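Local coordinates for putative flagellar protein FliS (Parabacteroides merdae ATCC 43184, PDB 4YOK) that is of unknown function, despite its flagellar name, and joins a prealbumin-like N-terminal domain to a second beta domain of the E-set clan, at residues F120-R124 with V158-V163; T99-M103 with D128-S132. All coordinates share one frame; numbering follows the deposited sequence.

Contact 1: residues F120-R124 with V158-V163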
loop_
_atom_site.group_PDB
_atom_site.type_symbol
_atom_site.label_atom_id
_atom_site.label_comp_id
_atom_site.label_asym_id
_atom_site.label_seq_id
_atom_site.Cartn_x
_atom_site.Cartn_y
_atom_site.Cartn_z
ATOM N N PHE A 120 2.455 -15.714 -8.312
ATOM C CA PHE A 120 1.637 -14.531 -8.610
ATOM C C PHE A 120 2.079 -13.917 -9.914
ATOM O O PHE A 120 3.069 -14.362 -10.513
ATOM C CB PHE A 120 1.681 -13.478 -7.461
ATOM C CG PHE A 120 3.069 -13.053 -7.038
ATOM C CD1 PHE A 120 3.799 -13.812 -6.128
ATOM C CD2 PHE A 120 3.606 -11.847 -7.469
ATOM C CE1 PHE A 120 5.074 -13.416 -5.727
ATOM C CE2 PHE A 120 4.876 -11.436 -7.044
ATOM C CZ PHE A 120 5.619 -12.247 -6.214
HETATM N N MSE A 121 1.309 -12.946 -10.387
HETATM C CA MSE A 121 1.597 -12.210 -11.608
HETATM C C MSE A 121 1.973 -10.769 -11.285
HETATM O O MSE A 121 1.329 -10.131 -10.453
HETATM C CB MSE A 121 0.360 -12.222 -12.524
HETATM C CG MSE A 121 0.119 -13.563 -13.153
HETATM SE SE MSE A 121 0.787 -13.501 -14.972
HETATM C CE MSE A 121 -0.485 -12.121 -15.680
ATOM N N ILE A 122 3.006 -10.269 -11.948
ATOM C CA ILE A 122 3.438 -8.877 -11.835
ATOM C C ILE A 122 3.154 -8.255 -13.177
ATOM O O ILE A 122 3.742 -8.664 -14.188
ATOM C CB ILE A 122 4.917 -8.692 -11.408
ATOM C CG1 ILE A 122 5.171 -9.273 -10.001
ATOM C CG2 ILE A 122 5.301 -7.178 -11.484
ATOM C CD1 ILE A 122 6.681 -9.455 -9.674
ATOM N N ASN A 123 2.218 -7.324 -13.193
ATOM C CA ASN A 123 1.797 -6.615 -14.398
ATOM C C ASN A 123 2.432 -5.237 -14.423
ATOM O O ASN A 123 2.218 -4.450 -13.493
ATOM C CB ASN A 123 0.259 -6.500 -14.410
ATOM C CG ASN A 123 -0.427 -7.820 -14.110
ATOM O OD1 ASN A 123 -0.357 -8.746 -14.907
ATOM N ND2 ASN A 123 -0.964 -7.983 -12.894
ATOM N N ARG A 124 3.179 -4.930 -15.497
ATOM C CA ARG A 124 3.796 -3.616 -15.657
ATOM C C ARG A 124 2.749 -2.635 -16.201
ATOM O O ARG A 124 2.180 -2.869 -17.276
ATOM C CB ARG A 124 5.028 -3.685 -16.576
ATOM C CG ARG A 124 5.761 -2.335 -16.670
ATOM C CD ARG A 124 7.030 -2.358 -17.523
ATOM N NE ARG A 124 6.758 -2.887 -18.858
ATOM C CZ ARG A 124 7.330 -3.982 -19.353
ATOM N NH1 ARG A 124 8.217 -4.662 -18.632
ATOM N NH2 ARG A 124 7.028 -4.400 -20.575
ATOM N N VAL A 158 13.857 -10.413 -10.543
ATOM C CA VAL A 158 12.512 -10.684 -11.074
ATOM C C VAL A 158 12.136 -9.650 -12.128
ATOM O O VAL A 158 12.435 -8.461 -11.985
ATOM C CB VAL A 158 11.458 -10.735 -9.927
ATOM C CG1 VAL A 158 10.078 -11.147 -10.443
ATOM C CG2 VAL A 158 11.901 -11.676 -8.811
ATOM N N VAL A 159 11.457 -10.106 -13.179
ATOM C CA VAL A 159 10.960 -9.249 -14.262
ATOM C C VAL A 159 9.419 -9.407 -14.324
ATOM O O VAL A 159 8.910 -10.400 -13.810
ATOM C CB VAL A 159 11.651 -9.539 -15.639
ATOM C CG1 VAL A 159 13.133 -9.150 -15.613
ATOM C CG2 VAL A 159 11.472 -10.992 -16.078
ATOM N N PRO A 160 8.658 -8.480 -14.968
ATOM C CA PRO A 160 7.196 -8.658 -15.051
ATOM C C PRO A 160 6.794 -9.961 -15.747
ATOM O O PRO A 160 7.526 -10.482 -16.601
ATOM C CB PRO A 160 6.747 -7.435 -15.866
ATOM C CG PRO A 160 7.792 -6.421 -15.599
ATOM C CD PRO A 160 9.065 -7.216 -15.614
ATOM N N GLY A 161 5.630 -10.465 -15.363
ATOM C CA GLY A 161 5.067 -11.714 -15.857
ATOM C C GLY A 161 4.721 -12.653 -14.722
ATOM O O GLY A 161 4.485 -12.209 -13.594
ATOM N N SER A 162 4.704 -13.962 -15.003
ATOM C CA SER A 162 4.401 -14.975 -13.985
ATOM C C SER A 162 5.609 -15.158 -13.088
ATOM O O SER A 162 6.738 -15.200 -13.580
ATOM C CB SER A 162 4.015 -16.299 -14.644
ATOM O OG SER A 162 2.831 -16.134 -15.399
ATOM N N VAL A 163 5.392 -15.206 -11.774
ATOM C CA VAL A 163 6.472 -15.340 -10.802
ATOM C C VAL A 163 6.198 -16.573 -9.918
ATOM O O VAL A 163 5.041 -16.827 -9.553
ATOM C CB VAL A 163 6.585 -14.023 -9.986
ATOM C CG1 VAL A 163 7.601 -14.139 -8.888
ATOM C CG2 VAL A 163 6.933 -12.852 -10.897
#
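Four main-chain hydrogen bonds tie Phe120 and Ile122 to Val163 and Gly161, illustrating how an antiparallel strand pair fixes the places of its side chains. Phe120 with Val163 and Ile122 with Gly161 are the hydrogen-bonded pairs; Met121 with Ser162, between them, is a non-hydrogen-bonded pair. The bond from Val163 N to Phe120 O is 2.8 Å long, and that from Ile122 N to Gly161 O is almost straight at its hydrogen (174°). Gly161 O also receives a CA-H...O contact from Met121. The backbone angles of Gly161 would press a CB against the preceding carbonyl oxygen, so glycine suits this first residue of strand 161-168.

Apolar contacts fill the face carrying Phe120, Ile122 and Val163. The Phe120 ring and the Val163 side chain run alongside each other in the same direction; with chi1 at 53°, CG of Phe120 sits between its backbone N and carbonyl carbon, and one ring face is turned over Val163. CG1 of Val163 makes a CH-pi contact there, 4.3 Å from the ring centroid. The other Val163 branch, CG2, meets Ile122 CD1 at 3.6 Å, while Val158, whose side chain crosses that of Ile122 at about a right angle, brings CG1 to the same methyl. Val134, Val185 and Val187 from the facing sheet continue this apolar layer.

On the other face, Met121, a selenomethionine, bends its chain to set SE 3.4 Å from Ser162 OG. Beyond the paired residues, the extended first half of Arg124 turns at chi3 and lays NH1 against Pro160 CG at 3.5 Å.

Strand 115-124 is the middle strand of an antiparallel three-stranded sheet and strand 161-168 one of its outer strands; this sheet packs on a four-stranded one as half of a beta sandwich, consistent with the E-set clan.

Contact 2: residues T99-M103 with D128-S132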
loop_
_atom_site.group_PDB
_atom_site.type_symbol
_atom_site.label_atom_id
_atom_site.label_comp_id
_atom_site.label_asym_id
_atom_site.label_seq_id
_atom_site.Cartn_x
_atom_site.Cartn_y
_atom_site.Cartn_z
ATOM N N THR A 99 -1.503 6.221 -10.844
ATOM C CA THR A 99 -0.972 5.300 -11.857
ATOM C C THR A 99 0.171 4.501 -11.242
ATOM O O THR A 99 1.305 4.994 -11.227
ATOM C CB THR A 99 -0.529 6.011 -13.140
ATOM O OG1 THR A 99 -1.581 6.884 -13.563
ATOM C CG2 THR A 99 -0.179 5.003 -14.257
ATOM N N PRO A 100 -0.117 3.295 -10.710
ATOM C CA PRO A 100 0.961 2.479 -10.114
ATOM C C PRO A 100 1.985 2.054 -11.157
ATOM O O PRO A 100 1.628 1.924 -12.327
ATOM C CB PRO A 100 0.228 1.249 -9.551
ATOM C CG PRO A 100 -1.247 1.602 -9.559
ATOM C CD PRO A 100 -1.422 2.607 -10.655
ATOM N N TYR A 101 3.245 1.809 -10.743
ATOM C CA TYR A 101 4.282 1.309 -11.671
ATOM C C TYR A 101 3.950 -0.135 -12.052
ATOM O O TYR A 101 4.022 -0.508 -13.216
ATOM C CB TYR A 101 5.662 1.367 -10.989
ATOM C CG TYR A 101 6.127 2.776 -10.734
ATOM C CD1 TYR A 101 6.398 3.643 -11.796
ATOM C CD2 TYR A 101 6.229 3.274 -9.437
ATOM C CE1 TYR A 101 6.771 4.966 -11.570
ATOM C CE2 TYR A 101 6.665 4.582 -9.199
ATOM C CZ TYR A 101 6.936 5.419 -10.270
ATOM O OH TYR A 101 7.335 6.715 -10.068
ATOM N N PHE A 102 3.550 -0.921 -11.044
ATOM C CA PHE A 102 3.212 -2.340 -11.147
ATOM C C PHE A 102 1.967 -2.695 -10.347
ATOM O O PHE A 102 1.631 -2.031 -9.373
ATOM C CB PHE A 102 4.377 -3.222 -10.613
ATOM C CG PHE A 102 5.663 -3.036 -11.384
ATOM C CD1 PHE A 102 5.848 -3.658 -12.618
ATOM C CD2 PHE A 102 6.666 -2.194 -10.905
ATOM C CE1 PHE A 102 7.014 -3.435 -13.365
ATOM C CE2 PHE A 102 7.842 -1.988 -11.643
ATOM C CZ PHE A 102 7.992 -2.589 -12.880
HETATM N N MSE A 103 1.293 -3.757 -10.775
HETATM C CA MSE A 103 0.165 -4.343 -10.065
HETATM C C MSE A 103 0.487 -5.828 -9.860
HETATM O O MSE A 103 1.046 -6.471 -10.747
HETATM C CB MSE A 103 -1.182 -4.146 -10.804
HETATM C CG MSE A 103 -1.673 -2.697 -10.820
HETATM SE SE MSE A 103 -2.241 -2.013 -9.042
HETATM C CE MSE A 103 -3.847 -3.094 -8.849
ATOM N N ASP A 128 8.095 2.271 -18.922
ATOM C CA ASP A 128 9.544 2.248 -18.691
ATOM C C ASP A 128 9.923 1.886 -17.245
ATOM O O ASP A 128 11.088 2.012 -16.874
ATOM C CB ASP A 128 10.163 3.598 -19.083
ATOM C CG ASP A 128 10.412 3.752 -20.566
ATOM O OD1 ASP A 128 10.665 2.722 -21.237
ATOM O OD2 ASP A 128 10.409 4.904 -21.052
ATOM N N ALA A 129 8.965 1.385 -16.452
ATOM C CA ALA A 129 9.255 1.001 -15.073
ATOM C C ALA A 129 10.003 -0.325 -15.025
ATOM O O ALA A 129 9.771 -1.220 -15.853
ATOM C CB ALA A 129 7.965 0.908 -14.267
ATOM N N LYS A 130 10.895 -0.446 -14.032
ATOM C CA LYS A 130 11.713 -1.631 -13.805
ATOM C C LYS A 130 11.544 -2.087 -12.368
ATOM O O LYS A 130 11.431 -1.244 -11.473
ATOM C CB LYS A 130 13.205 -1.348 -14.093
ATOM C CG LYS A 130 13.543 -0.961 -15.542
ATOM C CD LYS A 130 13.347 -2.114 -16.538
ATOM C CE LYS A 130 13.583 -1.710 -17.978
ATOM N NZ LYS A 130 15.030 -1.676 -18.318
ATOM N N ILE A 131 11.625 -3.395 -12.132
ATOM C CA ILE A 131 11.487 -3.924 -10.761
ATOM C C ILE A 131 12.833 -3.840 -10.035
ATOM O O ILE A 131 13.837 -4.305 -10.559
ATOM C CB ILE A 131 10.940 -5.383 -10.737
ATOM C CG1 ILE A 131 9.545 -5.493 -11.398
ATOM C CG2 ILE A 131 10.935 -5.959 -9.298
ATOM C CD1 ILE A 131 9.130 -6.898 -11.773
ATOM N N SER A 132 12.846 -3.237 -8.835
ATOM C CA SER A 132 14.044 -3.133 -7.988
ATOM C C SER A 132 14.157 -4.415 -7.128
ATOM O O SER A 132 15.188 -5.100 -7.146
ATOM C CB SER A 132 13.966 -1.881 -7.110
ATOM O OG SER A 132 15.042 -1.870 -6.184
#
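Phe102 bridges to Ala129, Lys130 and Ile131 with the far end of its ring, a worked case of one aromatic side chain linking two segments that share no hydrogen bond. From CB, which is directed toward residues 128-132, the chain runs to CG placed beside the backbone N (chi1 -61°), and the ring extends to the opposite segment. CE1 is the first ring atom to meet it, lying 3.8 Å from Ile131 CG1. On the other ring branch, CE2 comes 3.7 Å from Lys130 O and also approaches Ala129 CB, at 3.9 Å. CZ, at the tip, touches three residues: it is 3.6 Å from Ile131 CG1, 3.6 Å from the Lys130 carbonyl carbon and 3.8 Å from Ala129 CB.

The directions of approach differ. Ile131 CG1 stands over one face of the ring, displaced toward its rim, in a CH-pi contact only 22° off the ring normal; Lys130 instead presents its backbone at the ring edge. Phe102 opens strand 102-111 and Ile131 opens strand 131-139, which belong to the two different sheets of the C-terminal beta sandwich, so the ring spans the interior at one end of that sandwich. Val187 and Ala189 of strand 182-189 and Ile122 of strand 115-124 also pack against it.

Ala129, itself buried, has a second aromatic neighbour. Tyr101, in the connection between the two domains, brings both its CB and ring atom CD1 to 4.0 Å from Ala129 CB, with the methyl oblique to the tyrosine ring.

How the contacts relate
Contacts 1 and 2 illustrate two levels of beta-sandwich assembly: edge-to-edge pairing within a sheet, then packing between sheets. Their centres lie 10 Å apart, and their segments alternate along the chain: 99-103, 120-124, 128-132, 158-163. Strands 102-111 and 115-124 are neighbours in the three-stranded sheet, joined here by a probable hydrogen bond from Asn123 N to Met103 O (2.8 Å); strand 131-139 lies in the four-stranded sheet. Ile131 CD1 packs against the backbone of Val159 and Pro160, and Arg124 CD against Ala129 O. Both contacts lie toward one end of the C-terminal domain, the end where the chain enters from the prealbumin-like domain.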